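PDB 5HC7: prenyltransference for protein from Lavandula lanata, which probably condenses two dimethylallyl diphosphate units, as a cis-prenyltransferase-fold enzyme that binds the substrate's thiolo analogue at two sites beside magnesium. Local coordinates for residues I18-H23 / K218-F223; K58-W63 / K132-I137. All blocks are in the same frame, centred on the assembly; numbering follows the deposited sequence.

From the N terminus, the chain first runs up strand 15-19 and out into the loop 20-22, one half of contact 1. After helices 23-30 and 34-54, strand 59-65 gives the first half of contact 2. Helices and edge strand 103-107 then precede 132-137, which closes contact 2, whose loop is nested inside the longer one that contact 1 closes when 218-223 arrives after strand 212-216. The centres lie about 18 Å apart, yet strands 15-19 and 59-65 are neighbours in one parallel sheet, with a probable hydrogen bond from Ile-18 N to Thr-61 O. Contact 2 ties sheet strands together, contact 1 ties the sheet's C-terminal end to the late loop, and both reach the chain C ligand.

Contact 1: I18-H23 / K218-F223; sequences IIIDGH and KLFPDF. With MG (magnesium ion), chain B; DST (dimethylallyl S-thiolodiphosphate), chain D; DST (dimethylallyl S-thiolodiphosphate), chain C.
Ile-20 sets its CG2 methyl over the centre of the Phe-220 ring, 3.6 Å from the ring centroid and 9° off the normal, a CH-pi contact. CG of Phe-220 stands anti to the backbone N (chi1 -164°), which carries the ring in toward 18-23, where Ile-18 CG2 adds a looser apolar touch. One backbone bond joins the segments: Phe-220 N donates to Asp-21 O at 3.1 Å. At Gly-22 a side chain would run into Leu-219 CD2 and press against the carbonyl O of Asp-21. The His-23 ring lies beside Phe-220 at an oblique 48° between planes, with Pro-221 CD over one face toward the rim.

Here, at the C-terminal end of strand 15-19, lies the diphosphate and magnesium site, consistent with the active site of a cis-prenyltransferase fold. His-23 grips O8 of the chain D ligand twice, from its backbone N at 3.1 Å and from ND1 at 2.7 Å, the oxygen lying in the plane of the ring at its edge; Gly-22 N, at the N-cap of helix 23-30, gives a third bond, to O4 of the same ligand at 3.2 Å. Asp-21 OD1 binds the magnesium ion, which joins the two ligands through O4 of chain D and O7 of chain C. Water 1 on that metal donates to Asp-21 OD2 at 2.6 Å, and Arg-193 makes a salt bridge to the same oxygen.

Further out, Trp-45 of helix 34-54 meets both Ile-20 and Phe-220, Trp-26 of helix 23-30 packs on Leu-219 and Pro-221, and strand 190-194 touches Phe-220 through Ala-194.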
loop_
_atom_site.group_PDB
_atom_site.type_symbol
_atom_site.label_atom_id
_atom_site.label_comp_id
_atom_site.label_asym_id
_atom_site.label_seq_id
_atom_site.Cartn_x
_atom_site.Cartn_y
_atom_site.Cartn_z
ATOM N N ILE A 18 -2.388 -6.105 -11.846
ATOM C CA ILE A 18 -3.729 -5.668 -12.137
ATOM C C ILE A 18 -4.719 -6.178 -11.122
ATOM O O ILE A 18 -4.786 -7.379 -10.875
ATOM C CB ILE A 18 -4.212 -6.140 -13.511
ATOM C CG1 ILE A 18 -3.283 -5.655 -14.602
ATOM C CG2 ILE A 18 -5.610 -5.619 -13.800
ATOM C CD1 ILE A 18 -3.681 -6.150 -15.975
ATOM N N ILE A 19 -5.451 -5.253 -10.505
ATOM C CA ILE A 19 -6.622 -5.582 -9.735
ATOM C C ILE A 19 -7.837 -5.522 -10.642
ATOM O O ILE A 19 -8.207 -4.479 -11.140
ATOM C CB ILE A 19 -6.814 -4.599 -8.535
ATOM C CG1 ILE A 19 -5.566 -4.609 -7.642
ATOM C CG2 ILE A 19 -8.045 -4.945 -7.747
ATOM C CD1 ILE A 19 -5.537 -3.609 -6.491
ATOM N N ILE A 20 -8.500 -6.662 -10.813
ATOM C CA ILE A 20 -9.693 -6.743 -11.632
ATOM C C ILE A 20 -10.884 -6.440 -10.695
ATOM O O ILE A 20 -10.804 -6.660 -9.478
ATOM C CB ILE A 20 -9.721 -8.107 -12.369
ATOM C CG1 ILE A 20 -9.883 -9.250 -11.383
ATOM C CG2 ILE A 20 -8.414 -8.280 -13.187
ATOM C CD1 ILE A 20 -9.931 -10.642 -11.960
ATOM N N ASP A 21 -11.922 -5.833 -11.227
ATOM C CA ASP A 21 -13.042 -5.398 -10.433
ATOM C C ASP A 21 -14.121 -4.900 -11.404
ATOM O O ASP A 21 -13.832 -4.681 -12.558
ATOM C CB ASP A 21 -12.594 -4.262 -9.475
ATOM C CG ASP A 21 -13.572 -4.004 -8.292
ATOM O OD1 ASP A 21 -14.351 -4.906 -8.001
ATOM O OD2 ASP A 21 -13.588 -2.920 -7.625
ATOM N N GLY A 22 -15.354 -4.725 -10.920
ATOM C CA GLY A 22 -16.442 -4.242 -11.743
ATOM C C GLY A 22 -17.301 -5.289 -12.503
ATOM O O GLY A 22 -18.155 -4.915 -13.291
ATOM N N HIS A 23 -17.145 -6.566 -12.231
ATOM C CA HIS A 23 -17.861 -7.595 -12.994
ATOM C C HIS A 23 -19.361 -7.598 -12.735
ATOM O O HIS A 23 -20.143 -7.726 -13.647
ATOM C CB HIS A 23 -17.335 -8.978 -12.665
ATOM C CG HIS A 23 -15.913 -9.170 -13.040
ATOM N ND1 HIS A 23 -14.867 -8.748 -12.247
ATOM C CD2 HIS A 23 -15.350 -9.716 -14.137
ATOM C CE1 HIS A 23 -13.722 -9.055 -12.844
ATOM N NE2 HIS A 23 -13.988 -9.617 -14.000
ATOM N N LYS A 218 -13.123 2.186 -16.038
ATOM C CA LYS A 218 -13.515 1.080 -16.839
ATOM C C LYS A 218 -13.760 -0.177 -16.040
ATOM O O LYS A 218 -12.858 -0.643 -15.309
ATOM C CB LYS A 218 -12.404 0.829 -17.872
ATOM C CG LYS A 218 -12.798 -0.038 -19.061
ATOM C CD LYS A 218 -13.493 0.785 -20.146
ATOM C CE LYS A 218 -12.552 1.624 -20.967
ATOM N NZ LYS A 218 -12.068 0.760 -22.073
ATOM N N LEU A 219 -14.956 -0.751 -16.224
ATOM C CA LEU A 219 -15.277 -2.063 -15.697
ATOM C C LEU A 219 -14.469 -3.179 -16.361
ATOM O O LEU A 219 -14.225 -3.194 -17.572
ATOM C CB LEU A 219 -16.791 -2.331 -15.772
ATOM C CG LEU A 219 -17.691 -1.236 -15.173
ATOM C CD1 LEU A 219 -19.146 -1.662 -15.306
ATOM C CD2 LEU A 219 -17.338 -0.969 -13.694
ATOM N N PHE A 220 -13.999 -4.140 -15.569
ATOM C CA PHE A 220 -13.050 -5.068 -16.137
ATOM C C PHE A 220 -13.560 -5.917 -17.300
ATOM O O PHE A 220 -12.810 -6.174 -18.240
ATOM C CB PHE A 220 -12.373 -5.943 -15.137
ATOM C CG PHE A 220 -11.153 -6.610 -15.703
ATOM C CD1 PHE A 220 -9.973 -5.908 -15.854
ATOM C CD2 PHE A 220 -11.206 -7.951 -16.144
ATOM C CE1 PHE A 220 -8.852 -6.499 -16.432
ATOM C CE2 PHE A 220 -10.093 -8.558 -16.672
ATOM C CZ PHE A 220 -8.904 -7.819 -16.839
ATOM N N PRO A 221 -14.830 -6.303 -17.301
ATOM C CA PRO A 221 -15.248 -6.957 -18.547
ATOM C C PRO A 221 -15.018 -6.118 -19.819
ATOM O O PRO A 221 -14.849 -6.700 -20.878
ATOM C CB PRO A 221 -16.746 -7.204 -18.332
ATOM C CG PRO A 221 -16.890 -7.346 -16.873
ATOM C CD PRO A 221 -15.917 -6.285 -16.322
ATOM N N ASP A 222 -14.991 -4.791 -19.727
ATOM C CA ASP A 222 -14.682 -3.936 -20.863
ATOM C C ASP A 222 -13.203 -3.644 -21.038
ATOM O O ASP A 222 -12.834 -2.850 -21.916
ATOM C CB ASP A 222 -15.407 -2.598 -20.713
ATOM C CG ASP A 222 -16.907 -2.764 -20.730
ATOM O OD1 ASP A 222 -17.363 -3.591 -21.538
ATOM O OD2 ASP A 222 -17.635 -2.112 -19.931
ATOM N N PHE A 223 -12.351 -4.235 -20.202
ATOM C CA PHE A 223 -10.926 -3.851 -20.136
ATOM C C PHE A 223 -10.134 -4.692 -21.148
ATOM O O PHE A 223 -9.988 -5.908 -20.991
ATOM C CB PHE A 223 -10.352 -4.076 -18.725
ATOM C CG PHE A 223 -8.962 -3.584 -18.536
ATOM C CD1 PHE A 223 -7.893 -4.251 -19.086
ATOM C CD2 PHE A 223 -8.708 -2.433 -17.762
ATOM C CE1 PHE A 223 -6.590 -3.803 -18.874
ATOM C CE2 PHE A 223 -7.437 -1.971 -17.593
ATOM C CZ PHE A 223 -6.366 -2.664 -18.142
HETATM MG MG MG B . -15.913 -5.560 -6.376
HETATM O O4 DST D . -16.808 -4.873 -8.030
HETATM P P1 DST D . -18.206 -5.606 -8.533
HETATM O O6 DST D . -18.771 -4.712 -9.794
HETATM O O5 DST D . -19.142 -5.604 -7.313
HETATM O O2 DST D . -17.892 -7.149 -9.168
HETATM P P3 DST D . -16.593 -8.092 -8.884
HETATM O O8 DST D . -15.509 -7.722 -9.842
HETATM O O7 DST D . -16.998 -9.670 -8.750
HETATM S S9 DST D . -16.296 -7.772 -7.673
HETATM O O4 DST C . -13.743 -3.372 -3.737
HETATM P P1 DST C . -13.459 -4.240 -2.455
HETATM O O6 DST C . -14.640 -4.775 -1.765
HETATM O O5 DST C . -12.480 -3.416 -1.323
HETATM O O2 DST C . -12.752 -5.579 -3.010
HETATM P P3 DST C . -13.134 -6.513 -4.338
HETATM O O8 DST C . -13.200 -8.084 -3.757
HETATM O O7 DST C . -14.340 -6.149 -5.170
HETATM S S9 DST C . -11.285 -6.510 -5.349
HETATM C C10 DST C . -11.103 -8.236 -4.685
HETATM C C11 DST C . -9.856 -8.746 -5.226
HETATM C C12 DST C . -10.098 -9.450 -6.557
HETATM C C13 DST C . -9.272 -8.761 -7.687
HETATM C C14 DST C . -9.618 -10.884 -6.423
HETATM O O HOH W 1 -15.291 -3.532 -5.805
#

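Contact 2: K58-W63 / K132-I137; sequences KLLTIW and KGMHFI. With DST (dimethylallyl S-thiolodiphosphate), chain C.
Leu-59 has its CG anti to the backbone N (chi1 170°), which turns the side chain toward Ile-137; the whole side chain then brings Leu-59 CD1 to 3.6 Å from Ile-137 CD1, the two meeting at a slant. Thr-61 and Ile-137 lie side by side on that face, with Thr-61 OG1 hydrogen-bonded to His-15. Met-134 runs extended until chi3 bends it (85°), placing CE 3.9 Å from Leu-60 CB on the other face, where Ile-62 CD1 meets Phe-136 CE1 at 3.7 Å.

The backbones run parallel, 14° apart in direction, and the hydrogen-bond pattern proves the register. Leu-60 brackets Phe-136: its N donates to His-135 O at 3.0 Å and its O accepts from Ile-137 N at 2.8 Å. His-135 N to Lys-58 O and Ile-62 N to Ile-137 O extend the series on both sides. Leu-60 O also lies at the edge of the Phe-136 ring, 3.3 Å from CD1.

At the C-terminal end of segment 58-63, Trp-63 lays one ring face under C11 of the chain C ligand, which sits 3.2 Å from its CZ3, while Phe-203 stacks on the indole. Replacing this indole with an alanine is likely to leave the prenyl tail without its aromatic wall and Phe-203 without its stacking partner.

With 59-65 and 135-140 as inner strands, helix 34-54 covering the Leu-60 and Phe-136 face through Ile-49, and ligand at the C-terminal end of the strands, this is the central parallel sheet of the cis-prenyltransferase fold.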
loop_
_atom_site.group_PDB
_atom_site.type_symbol
_atom_site.label_atom_id
_atom_site.label_comp_id
_atom_site.label_asym_id
_atom_site.label_seq_id
_atom_site.Cartn_x
_atom_site.Cartn_y
_atom_site.Cartn_z
ATOM N N LYS A 58 8.310 -7.734 -18.208
ATOM C CA LYS A 58 8.875 -8.995 -17.729
ATOM C C LYS A 58 8.011 -9.827 -16.823
ATOM O O LYS A 58 8.161 -11.075 -16.732
ATOM C CB LYS A 58 10.154 -8.688 -17.020
ATOM C CG LYS A 58 11.126 -8.116 -18.017
ATOM C CD LYS A 58 12.380 -7.643 -17.393
ATOM C CE LYS A 58 13.351 -7.171 -18.495
ATOM N NZ LYS A 58 14.397 -6.290 -17.886
ATOM N N LEU A 59 7.121 -9.146 -16.101
ATOM C CA LEU A 59 6.169 -9.829 -15.221
ATOM C C LEU A 59 4.844 -9.110 -15.204
ATOM O O LEU A 59 4.804 -7.885 -15.012
ATOM C CB LEU A 59 6.733 -9.914 -13.811
ATOM C CG LEU A 59 5.807 -10.389 -12.667
ATOM C CD1 LEU A 59 5.319 -11.797 -12.861
ATOM C CD2 LEU A 59 6.517 -10.291 -11.312
ATOM N N LEU A 60 3.795 -9.863 -15.518
ATOM C CA LEU A 60 2.404 -9.469 -15.281
ATOM C C LEU A 60 1.764 -10.352 -14.226
ATOM O O LEU A 60 1.754 -11.620 -14.349
ATOM C CB LEU A 60 1.566 -9.657 -16.522
ATOM C CG LEU A 60 0.135 -9.107 -16.530
ATOM C CD1 LEU A 60 0.205 -7.597 -16.704
ATOM C CD2 LEU A 60 -0.610 -9.726 -17.699
ATOM N N THR A 61 1.181 -9.666 -13.241
ATOM C CA THR A 61 0.405 -10.310 -12.188
ATOM C C THR A 61 -1.058 -9.898 -12.334
ATOM O O THR A 61 -1.339 -8.700 -12.448
ATOM C CB THR A 61 0.878 -9.907 -10.799
ATOM O OG1 THR A 61 2.255 -10.256 -10.638
ATOM C CG2 THR A 61 0.023 -10.644 -9.694
ATOM N N ILE A 62 -1.955 -10.889 -12.412
ATOM C CA ILE A 62 -3.375 -10.649 -12.337
ATOM C C ILE A 62 -3.889 -11.219 -11.027
ATOM O O ILE A 62 -3.658 -12.398 -10.675
ATOM C CB ILE A 62 -4.122 -11.284 -13.491
ATOM C CG1 ILE A 62 -3.672 -10.633 -14.823
ATOM C CG2 ILE A 62 -5.631 -11.139 -13.302
ATOM C CD1 ILE A 62 -4.260 -11.329 -16.066
ATOM N N TRP A 63 -4.576 -10.369 -10.279
ATOM C CA TRP A 63 -5.139 -10.766 -8.984
ATOM C C TRP A 63 -6.536 -11.220 -9.246
ATOM O O TRP A 63 -7.379 -10.401 -9.593
ATOM C CB TRP A 63 -5.185 -9.619 -7.987
ATOM C CG TRP A 63 -5.511 -9.955 -6.565
ATOM C CD1 TRP A 63 -5.185 -11.117 -5.838
ATOM C CD2 TRP A 63 -6.106 -9.081 -5.648
ATOM N NE1 TRP A 63 -5.553 -10.975 -4.540
ATOM C CE2 TRP A 63 -6.110 -9.731 -4.377
ATOM C CE3 TRP A 63 -6.589 -7.786 -5.744
ATOM C CZ2 TRP A 63 -6.612 -9.123 -3.240
ATOM C CZ3 TRP A 63 -7.147 -7.225 -4.632
ATOM C CH2 TRP A 63 -7.129 -7.883 -3.387
ATOM N N LYS A 132 11.140 -19.282 -21.117
ATOM C CA LYS A 132 11.985 -18.148 -20.895
ATOM C C LYS A 132 11.323 -16.835 -21.246
ATOM O O LYS A 132 12.001 -15.821 -21.203
ATOM C CB LYS A 132 13.230 -18.273 -21.800
ATOM C CG LYS A 132 14.144 -19.460 -21.534
ATOM C CD LYS A 132 15.030 -19.169 -20.347
ATOM C CE LYS A 132 15.790 -20.413 -19.899
ATOM N NZ LYS A 132 16.096 -20.316 -18.442
ATOM N N GLY A 133 10.055 -16.834 -21.651
ATOM C CA GLY A 133 9.373 -15.575 -22.005
ATOM C C GLY A 133 8.850 -14.838 -20.758
ATOM O O GLY A 133 9.336 -15.035 -19.685
ATOM N N MET A 134 7.853 -13.985 -20.934
ATOM C CA MET A 134 7.384 -13.160 -19.846
ATOM C C MET A 134 6.822 -14.063 -18.759
ATOM O O MET A 134 6.126 -15.039 -19.044
ATOM C CB MET A 134 6.275 -12.199 -20.338
ATOM C CG MET A 134 5.708 -11.265 -19.215
ATOM S SD MET A 134 4.410 -10.280 -19.919
ATOM C CE MET A 134 3.030 -11.404 -19.729
ATOM N N HIS A 135 7.101 -13.719 -17.524
ATOM C CA HIS A 135 6.452 -14.370 -16.347
ATOM C C HIS A 135 5.010 -13.775 -16.175
ATOM O O HIS A 135 4.808 -12.561 -16.293
ATOM C CB HIS A 135 7.349 -14.092 -15.144
ATOM C CG HIS A 135 7.182 -15.013 -13.983
ATOM N ND1 HIS A 135 8.010 -14.921 -12.879
ATOM C CD2 HIS A 135 6.364 -16.067 -13.751
ATOM C CE1 HIS A 135 7.660 -15.835 -11.988
ATOM N NE2 HIS A 135 6.683 -16.561 -12.503
ATOM N N PHE A 136 4.036 -14.662 -15.970
ATOM C CA PHE A 136 2.633 -14.387 -15.681
ATOM C C PHE A 136 2.312 -15.060 -14.353
ATOM O O PHE A 136 2.467 -16.283 -14.253
ATOM C CB PHE A 136 1.710 -14.944 -16.759
ATOM C CG PHE A 136 0.269 -14.963 -16.351
ATOM C CD1 PHE A 136 -0.319 -13.850 -15.727
ATOM C CD2 PHE A 136 -0.528 -16.079 -16.569
ATOM C CE1 PHE A 136 -1.633 -13.877 -15.305
ATOM C CE2 PHE A 136 -1.877 -16.077 -16.183
ATOM C CZ PHE A 136 -2.429 -14.970 -15.549
ATOM N N ILE A 137 2.021 -14.243 -13.323
ATOM C CA ILE A 137 1.609 -14.723 -12.036
ATOM C C ILE A 137 0.104 -14.513 -11.881
ATOM O O ILE A 137 -0.425 -13.403 -12.138
ATOM C CB ILE A 137 2.347 -14.033 -10.910
ATOM C CG1 ILE A 137 3.776 -14.563 -10.825
ATOM C CG2 ILE A 137 1.682 -14.283 -9.575
ATOM C CD1 ILE A 137 4.695 -13.747 -9.947
HETATM O O4 DST C . -13.743 -3.372 -3.737
HETATM P P1 DST C . -13.459 -4.240 -2.455
HETATM O O6 DST C . -14.640 -4.775 -1.765
HETATM O O5 DST C . -12.480 -3.416 -1.323
HETATM O O2 DST C . -12.752 -5.579 -3.010
HETATM P P3 DST C . -13.134 -6.513 -4.338
HETATM O O8 DST C . -13.200 -8.084 -3.757
HETATM O O7 DST C . -14.340 -6.149 -5.170
HETATM S S9 DST C . -11.285 -6.510 -5.349
HETATM C C10 DST C . -11.103 -8.236 -4.685
HETATM C C11 DST C . -9.856 -8.746 -5.226
HETATM C C12 DST C . -10.098 -9.450 -6.557
HETATM C C13 DST C . -9.272 -8.761 -7.687
HETATM C C14 DST C . -9.618 -10.884 -6.423
#